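Local coordinates for probable enoyl-CoA hydratase/isomerase (Pseudomonas aeruginosa PAO1, PDB 5WYD), which probably acts as an enoyl-CoA hydratase-like lyase of the crotonase superfamily, with an implied role in the synthesis of a diffusible signal factor, at residues I133-R138 with Q193-G198; L64-Q69 with S112-N117; K18-K23 with T31-P36. The protein carries 1 engineered substitution. All blocks are in the same frame, centred on the assembly; numbering follows the deposited sequence.

Interaction 1: residues I133-R138 with Q193-G198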
# COMPACT_ATOMS: atom_id res chain seq x y z
N ILE A 133 24.71 -5.64 -6.67
CA ILE A 133 25.11 -6.16 -7.98
C ILE A 133 25.78 -7.50 -7.78
O ILE A 133 26.52 -7.72 -6.81
CB ILE A 133 26.06 -5.18 -8.69
CG1 ILE A 133 25.50 -3.78 -8.61
CG2 ILE A 133 26.22 -5.56 -10.16
CD1 ILE A 133 26.42 -2.71 -9.14
N ARG A 134 25.57 -8.40 -8.72
CA ARG A 134 26.16 -9.72 -8.62
C ARG A 134 27.02 -10.03 -9.83
O ARG A 134 26.58 -9.89 -10.98
CB ARG A 134 25.07 -10.76 -8.44
CG ARG A 134 24.40 -10.65 -7.10
CD ARG A 134 22.97 -11.10 -7.17
NE ARG A 134 22.21 -10.21 -8.01
CZ ARG A 134 21.76 -9.03 -7.60
NH1 ARG A 134 22.01 -8.63 -6.37
NH2 ARG A 134 21.07 -8.26 -8.42
N ILE A 135 28.25 -10.46 -9.56
CA ILE A 135 29.21 -10.88 -10.58
C ILE A 135 29.57 -12.34 -10.29
O ILE A 135 30.08 -12.64 -9.21
CB ILE A 135 30.48 -10.01 -10.55
CG1 ILE A 135 30.13 -8.53 -10.68
CG2 ILE A 135 31.46 -10.42 -11.63
CD1 ILE A 135 31.36 -7.67 -10.68
N ALA A 136 29.39 -13.22 -11.28
CA ALA A 136 29.65 -14.63 -11.03
C ALA A 136 30.57 -15.25 -12.08
O ALA A 136 30.56 -14.89 -13.26
CB ALA A 136 28.35 -15.43 -10.97
N GLU A 137 31.39 -16.19 -11.58
CA GLU A 137 32.25 -17.08 -12.34
C GLU A 137 31.38 -18.12 -13.02
O GLU A 137 30.35 -18.54 -12.49
CB GLU A 137 33.24 -17.74 -11.40
CG GLU A 137 34.21 -16.79 -10.72
CD GLU A 137 35.15 -17.50 -9.77
OE1 GLU A 137 36.03 -16.84 -9.18
OE2 GLU A 137 35.00 -18.72 -9.60
N ARG A 138 31.79 -18.56 -14.21
CA ARG A 138 30.90 -19.39 -15.00
C ARG A 138 30.47 -20.64 -14.25
O ARG A 138 29.34 -21.11 -14.42
CB ARG A 138 31.59 -19.75 -16.30
CG ARG A 138 32.28 -18.59 -16.90
CD ARG A 138 32.51 -18.86 -18.33
NE ARG A 138 32.92 -20.25 -18.50
CZ ARG A 138 34.16 -20.68 -18.33
NH1 ARG A 138 35.11 -19.82 -17.98
NH2 ARG A 138 34.46 -21.95 -18.51
N GLN A 193 26.42 -9.89 -14.46
CA GLN A 193 27.56 -10.25 -15.32
C GLN A 193 28.10 -11.64 -15.00
O GLN A 193 28.02 -12.12 -13.87
CB GLN A 193 28.69 -9.21 -15.21
CG GLN A 193 29.99 -9.63 -15.86
CD GLN A 193 31.08 -8.64 -15.67
OE1 GLN A 193 30.86 -7.57 -15.10
NE2 GLN A 193 32.30 -8.99 -16.10
N VAL A 194 28.71 -12.27 -16.02
CA VAL A 194 29.37 -13.57 -15.91
C VAL A 194 30.85 -13.34 -16.18
O VAL A 194 31.21 -12.53 -17.04
CB VAL A 194 28.83 -14.65 -16.88
CG1 VAL A 194 29.71 -15.90 -16.84
CG2 VAL A 194 27.41 -14.99 -16.54
N VAL A 195 31.69 -14.00 -15.40
CA VAL A 195 33.12 -13.82 -15.56
C VAL A 195 33.84 -15.16 -15.62
O VAL A 195 33.32 -16.21 -15.21
CB VAL A 195 33.65 -12.93 -14.42
CG1 VAL A 195 33.89 -13.78 -13.19
CG2 VAL A 195 34.87 -12.16 -14.86
N ASP A 196 35.04 -15.13 -16.17
CA ASP A 196 35.86 -16.32 -16.26
C ASP A 196 36.30 -16.75 -14.86
O ASP A 196 36.39 -15.93 -13.94
CB ASP A 196 37.05 -16.01 -17.16
CG ASP A 196 37.72 -17.23 -17.65
OD1 ASP A 196 37.18 -18.33 -17.40
OD2 ASP A 196 38.77 -17.08 -18.31
N SER A 197 36.58 -18.04 -14.69
CA SER A 197 36.89 -18.54 -13.35
C SER A 197 38.06 -17.79 -12.71
O SER A 197 39.09 -17.54 -13.35
CB SER A 197 37.21 -20.03 -13.40
OG SER A 197 36.17 -20.77 -14.00
N GLY A 198 37.86 -17.40 -11.44
CA GLY A 198 38.84 -16.69 -10.64
C GLY A 198 38.91 -15.19 -10.84
O GLY A 198 39.58 -14.50 -10.05
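Arg-138 and Asp-196 form a salt bridge where two parallel strands run out into loop: Arg-138 NH1 stands 2.6 Å from Asp-196 OD1. The carboxylate carbon lies at the edge of the guanidinium, in its plane, while the two flat groups are turned 44° apart. Both side chains point the same way, and a bend at chi3 of the arginine (-41°) brings NH1 to the acid. Asp-196 OD1 also receives a weak bond from Ser-197 N, so one oxygen is held by two donors. Nearer the backbone, Arg-138 CG rests 3.7 Å from Val-194 CG1, the two side chains crossing at about a right angle.

The strands themselves are joined through Ala-136, which uses both polar backbone atoms: its N reaches Gln-193 O at 3.1 Å, and its O takes Val-195 N at 2.6 Å. The pairing weakens at its start, where Gln-193 N is 3.5 Å from Arg-134 O, and again at its end, where Arg-138 N bonds weakly to Val-195 O. The strand axes are 30° apart, the two running parallel.

Ile-135, Glu-137, Gln-193 and Val-195 share one face of the sheet. There Ile-135 CG2 meets Val-195 CB at 4.3 Å, and Glu-137 CG passes 3.9 Å from Val-195 CG1. In the second shell, Ser-197 OG bonds to Gln-139 OE1, while Arg-134 leads away to Leu-190 O and Glu-192 and packs on Gly-168 of the second subunit.

This is the parallel edge of the main crotonase sheet: helix 200-211 packs on the Ile-135 and Val-195 face and helix 182-188 on Val-194, and strand 133-137 lies between strand 111-116 and strand 193-195, the outermost of this chain on that side.

Interaction 2: residues L64-Q69 with S112-N117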
# COMPACT_ATOMS: atom_id res chain seq x y z
N LEU A 64 31.44 -1.61 -1.64
CA LEU A 64 31.59 -2.85 -0.88
C LEU A 64 31.60 -4.06 -1.80
O LEU A 64 30.84 -4.10 -2.78
CB LEU A 64 30.49 -2.97 0.17
CG LEU A 64 30.38 -4.12 1.17
CD1 LEU A 64 29.42 -3.67 2.23
CD2 LEU A 64 29.88 -5.41 0.55
N VAL A 65 32.47 -5.02 -1.50
CA VAL A 65 32.56 -6.28 -2.22
C VAL A 65 32.57 -7.41 -1.20
O VAL A 65 33.15 -7.27 -0.12
CB VAL A 65 33.80 -6.34 -3.14
CG1 VAL A 65 33.93 -7.70 -3.83
CG2 VAL A 65 33.75 -5.21 -4.17
N VAL A 66 31.81 -8.47 -1.48
CA VAL A 66 31.79 -9.69 -0.67
C VAL A 66 32.03 -10.90 -1.57
O VAL A 66 31.33 -11.07 -2.58
CB VAL A 66 30.48 -9.85 0.11
CG1 VAL A 66 30.35 -8.73 1.09
CG2 VAL A 66 29.31 -9.84 -0.83
N THR A 67 32.96 -11.76 -1.18
CA THR A 67 33.28 -12.96 -1.95
C THR A 67 33.50 -14.11 -0.97
O THR A 67 33.78 -13.90 0.21
CB THR A 67 34.52 -12.76 -2.84
OG1 THR A 67 34.64 -13.83 -3.78
CG2 THR A 67 35.78 -12.74 -2.00
N GLY A 68 33.34 -15.33 -1.48
CA GLY A 68 33.54 -16.50 -0.64
C GLY A 68 34.97 -16.99 -0.67
O GLY A 68 35.59 -17.15 -1.73
N GLN A 69 35.50 -17.25 0.52
CA GLN A 69 36.86 -17.77 0.64
C GLN A 69 37.00 -19.06 -0.17
O GLN A 69 36.11 -19.92 -0.18
CB GLN A 69 37.19 -18.00 2.11
CG GLN A 69 38.57 -18.49 2.36
CD GLN A 69 38.58 -19.98 2.59
OE1 GLN A 69 37.56 -20.59 2.94
NE2 GLN A 69 39.74 -20.59 2.39
N SER A 112 27.06 -2.26 -2.95
CA SER A 112 27.56 -3.55 -2.54
C SER A 112 27.58 -4.43 -3.78
O SER A 112 26.61 -4.46 -4.55
CB SER A 112 26.70 -4.15 -1.42
OG SER A 112 25.33 -4.29 -1.78
N ILE A 113 28.71 -5.07 -4.03
CA ILE A 113 28.88 -5.92 -5.19
C ILE A 113 29.15 -7.32 -4.64
O ILE A 113 30.03 -7.49 -3.80
CB ILE A 113 30.04 -5.45 -6.08
CG1 ILE A 113 29.93 -3.98 -6.42
CG2 ILE A 113 30.07 -6.21 -7.39
CD1 ILE A 113 31.12 -3.56 -7.16
N ALA A 114 28.42 -8.30 -5.15
CA ALA A 114 28.57 -9.67 -4.72
C ALA A 114 29.38 -10.41 -5.76
O ALA A 114 28.94 -10.54 -6.91
CB ALA A 114 27.21 -10.33 -4.57
N ALA A 115 30.56 -10.89 -5.37
CA ALA A 115 31.44 -11.62 -6.27
C ALA A 115 31.33 -13.11 -5.95
O ALA A 115 31.91 -13.57 -4.97
CB ALA A 115 32.87 -11.13 -6.11
N ILE A 116 30.72 -13.86 -6.85
CA ILE A 116 30.43 -15.27 -6.65
C ILE A 116 31.57 -16.08 -7.24
O ILE A 116 31.64 -16.33 -8.44
CB ILE A 116 29.09 -15.64 -7.28
CG1 ILE A 116 27.99 -14.72 -6.74
CG2 ILE A 116 28.80 -17.12 -7.01
CD1 ILE A 116 26.63 -14.97 -7.31
N ASN A 117 32.47 -16.54 -6.38
CA ASN A 117 33.56 -17.37 -6.84
C ASN A 117 33.30 -18.84 -6.62
O ASN A 117 34.05 -19.66 -7.14
CB ASN A 117 34.88 -16.93 -6.17
CG ASN A 117 34.83 -16.97 -4.66
OD1 ASN A 117 33.77 -17.08 -4.06
ND2 ASN A 117 36.01 -16.93 -4.04
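Ala-115 O is gripped twice by Thr-67: the hydroxyl OG1 donates to it over 3.0 Å, from a position tilted 32° out of the carbonyl plane, and Thr-67 CA adds a CA-H...O contact at 3.4 Å. A chi1 of -168° turns OG1 away from the threonine's own N and lets it reach the neighbouring strand. The hydroxyl thereby takes up a carbonyl that the next backbone amide does not reach, since Gly-68 N lies 4.2 Å from Ala-115 O.

Gly-68 is instead met by a side-chain amide. Asn-117 has its CG in the crowded position between backbone N and carbonyl carbon (chi1 58°), which sends the amide group across to the glycine peptide groups. OD1 receives a weak bond from Gly-68 N at 3.1 Å. The matching approach of ND2 to Gly-68 O measures 2.4 Å, too short to be trusted in detail, and Gly-68 is poorly ordered.

Upstream the pairing is regular and parallel. Leu-64 O accepts Ile-113 N at 2.7 Å, Ile-113 O accepts Val-66 N, and Val-66 O accepts Ala-115 N. Side chains alternate between faces: Leu-64 CD2 touches Ser-112 CB at 3.9 Å on one, and Val-65 CG2 lies 4.2 Å from Ile-113 CB on the other. Helix 200-211 packs against the Val-65, Ile-113 and Ala-115 face through Ala-204 and Leu-207.

Two adjacent parallel strands with helix 88-106 in the connection make a beta-alpha-beta crossover at the heart of the crotonase fold. In relatives, the parts of the chain that follow these strands supply the backbone N-H groups of the oxyanion hole, and the same is probable here.

Interaction 3: residues K18-K23 with T31-P36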
# COMPACT_ATOMS: atom_id res chain seq x y z
N LYS A 18 36.66 -15.19 11.07
CA LYS A 18 36.15 -15.66 9.78
C LYS A 18 35.95 -14.52 8.80
O LYS A 18 36.16 -14.68 7.60
CB LYS A 18 34.85 -16.38 10.01
CG LYS A 18 35.11 -17.53 10.90
CD LYS A 18 33.86 -18.29 11.17
CE LYS A 18 33.20 -17.87 12.47
NZ LYS A 18 32.18 -18.89 12.92
N LEU A 19 35.56 -13.36 9.26
CA LEU A 19 35.35 -12.29 8.31
C LEU A 19 36.59 -11.43 8.23
O LEU A 19 37.10 -10.93 9.25
CB LEU A 19 34.12 -11.48 8.67
CG LEU A 19 32.77 -12.06 8.19
CD1 LEU A 19 32.51 -13.49 8.63
CD2 LEU A 19 31.67 -11.15 8.73
N THR A 20 37.11 -11.30 7.02
CA THR A 20 38.34 -10.59 6.74
C THR A 20 37.98 -9.33 6.00
O THR A 20 37.23 -9.38 5.01
CB THR A 20 39.28 -11.43 5.88
OG1 THR A 20 38.90 -11.30 4.51
CG2 THR A 20 39.23 -12.88 6.29
N VAL A 21 38.50 -8.22 6.46
CA VAL A 21 38.22 -6.94 5.84
C VAL A 21 39.53 -6.39 5.30
O VAL A 21 40.52 -6.28 6.04
CB VAL A 21 37.57 -5.96 6.81
CG1 VAL A 21 37.44 -4.65 6.12
CG2 VAL A 21 36.23 -6.49 7.24
N GLU A 22 39.54 -6.06 4.02
CA GLU A 22 40.67 -5.43 3.36
C GLU A 22 40.18 -4.15 2.71
O GLU A 22 39.08 -4.12 2.14
CB GLU A 22 41.28 -6.35 2.32
CG GLU A 22 41.82 -7.61 2.92
CD GLU A 22 42.27 -8.56 1.88
OE1 GLU A 22 42.62 -9.70 2.24
OE2 GLU A 22 42.26 -8.17 0.69
N LYS A 23 40.93 -3.07 2.86
CA LYS A 23 40.54 -1.80 2.25
C LYS A 23 41.42 -1.47 1.05
O LYS A 23 42.65 -1.37 1.18
CB LYS A 23 40.58 -0.66 3.27
CG LYS A 23 40.28 0.68 2.65
CD LYS A 23 40.35 1.76 3.69
CE LYS A 23 40.00 3.14 3.13
NZ LYS A 23 40.85 3.69 2.02
N THR A 31 35.59 -10.74 3.24
CA THR A 31 35.59 -12.11 2.79
C THR A 31 35.07 -12.99 3.92
O THR A 31 35.49 -12.83 5.07
CB THR A 31 36.99 -12.53 2.36
OG1 THR A 31 37.40 -11.70 1.27
CG2 THR A 31 36.96 -13.97 1.86
N ILE A 32 34.08 -13.83 3.59
CA ILE A 32 33.64 -14.86 4.51
C ILE A 32 34.69 -15.95 4.51
O ILE A 32 35.03 -16.49 3.45
CB ILE A 32 32.32 -15.49 4.06
CG1 ILE A 32 31.37 -14.43 3.58
CG2 ILE A 32 31.73 -16.30 5.20
CD1 ILE A 32 30.15 -15.07 2.99
N ASN A 33 35.14 -16.34 5.69
CA ASN A 33 36.17 -17.34 5.81
C ASN A 33 35.75 -18.34 6.87
O ASN A 33 36.30 -18.37 7.96
CB ASN A 33 37.50 -16.68 6.12
CG ASN A 33 38.66 -17.60 6.02
OD1 ASN A 33 38.50 -18.80 5.76
ND2 ASN A 33 39.84 -17.05 6.22
N HIS A 34 34.78 -19.18 6.53
CA HIS A 34 34.31 -20.20 7.45
C HIS A 34 34.55 -21.54 6.80
O HIS A 34 34.01 -21.82 5.72
CB HIS A 34 32.83 -19.99 7.78
CG HIS A 34 32.32 -20.87 8.87
ND1 HIS A 34 31.41 -21.87 8.64
CD2 HIS A 34 32.66 -20.96 10.17
CE1 HIS A 34 31.16 -22.51 9.77
NE2 HIS A 34 31.91 -21.98 10.72
N PRO A 35 35.36 -22.42 7.39
CA PRO A 35 35.56 -23.62 6.57
C PRO A 35 34.50 -24.71 6.84
O PRO A 35 33.84 -24.68 7.87
CB PRO A 35 36.96 -24.07 6.97
CG PRO A 35 37.65 -22.80 7.42
CD PRO A 35 36.58 -21.98 8.08
N PRO A 36 34.30 -25.63 5.88
CA PRO A 36 35.04 -25.66 4.62
C PRO A 36 34.22 -25.12 3.45
O PRO A 36 34.75 -24.93 2.36
CB PRO A 36 35.32 -27.15 4.43
CG PRO A 36 34.10 -27.82 5.02
CD PRO A 36 33.55 -26.88 6.10
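Thr-20 and Thr-31 form an antiparallel hydrogen-bonded pair: Thr-20 N to Thr-31 O measures 3.0 Å, and Thr-31 N to Thr-20 O 2.8 Å. Beside them, Leu-19 and Ile-32 make the non-hydrogen-bonded pair. Leu-19 CA adds a CA-H...O contact of 3.3 Å to Thr-31 O, which is thus approached by two donors.

Side-chain packing divides between the two faces. On that of the threonines, Thr-20 OG1 stands between its backbone N and carbonyl carbon (chi1 82°) and comes within 3.1 Å of Thr-31 CB. On the other face Leu-19 CD1 touches Ile-32 CG2 at 4.5 Å, a light apolar contact on the side that helix 42-57 packs against, where Leu-19 meets Ser-44. At the end of the pairing the aliphatic part of Lys-18 packs along the Asn-33 carbonyl, CG passing 3.3 Å from Asn-33 O. The lysine chain then runs alongside His-34, although their closest approach is modelled too tightly to carry weight.

Among charged and polar groups, Lys-18 NZ finds its partner in Asp-41, a salt bridge, while His-34 N bonds to Asn-38 OD1.

The arrangement is the open end of a beta hairpin, strands 19-24 and 27-32, whose first strand forms an outer edge of this chain's main crotonase sheet.

How the interactions relate
All three contacts belong to one six-stranded mixed sheet and follow its order: interaction 3 pairs the first two strands, interaction 2 the third and fourth, interaction 1 the fifth and sixth. The centres of interactions 2 and 3 lie about 11 Å apart, and those of interactions 1 and 2 about 10 Å. Interactions 1 and 3 do not touch: their centres are about 19 Å apart and their nearest atoms about 11 Å. Along the chain they close in the order 3, 2, 1. Probable hydrogen bonds splice neighbours: Gln-69 N to Ile-32 O joins interactions 2 and 3, while Ala-114 N and Ile-116 N reach Ile-133 O and Ile-135 O. The crotonase sheet is thus continuous, from hairpin edge to parallel edge.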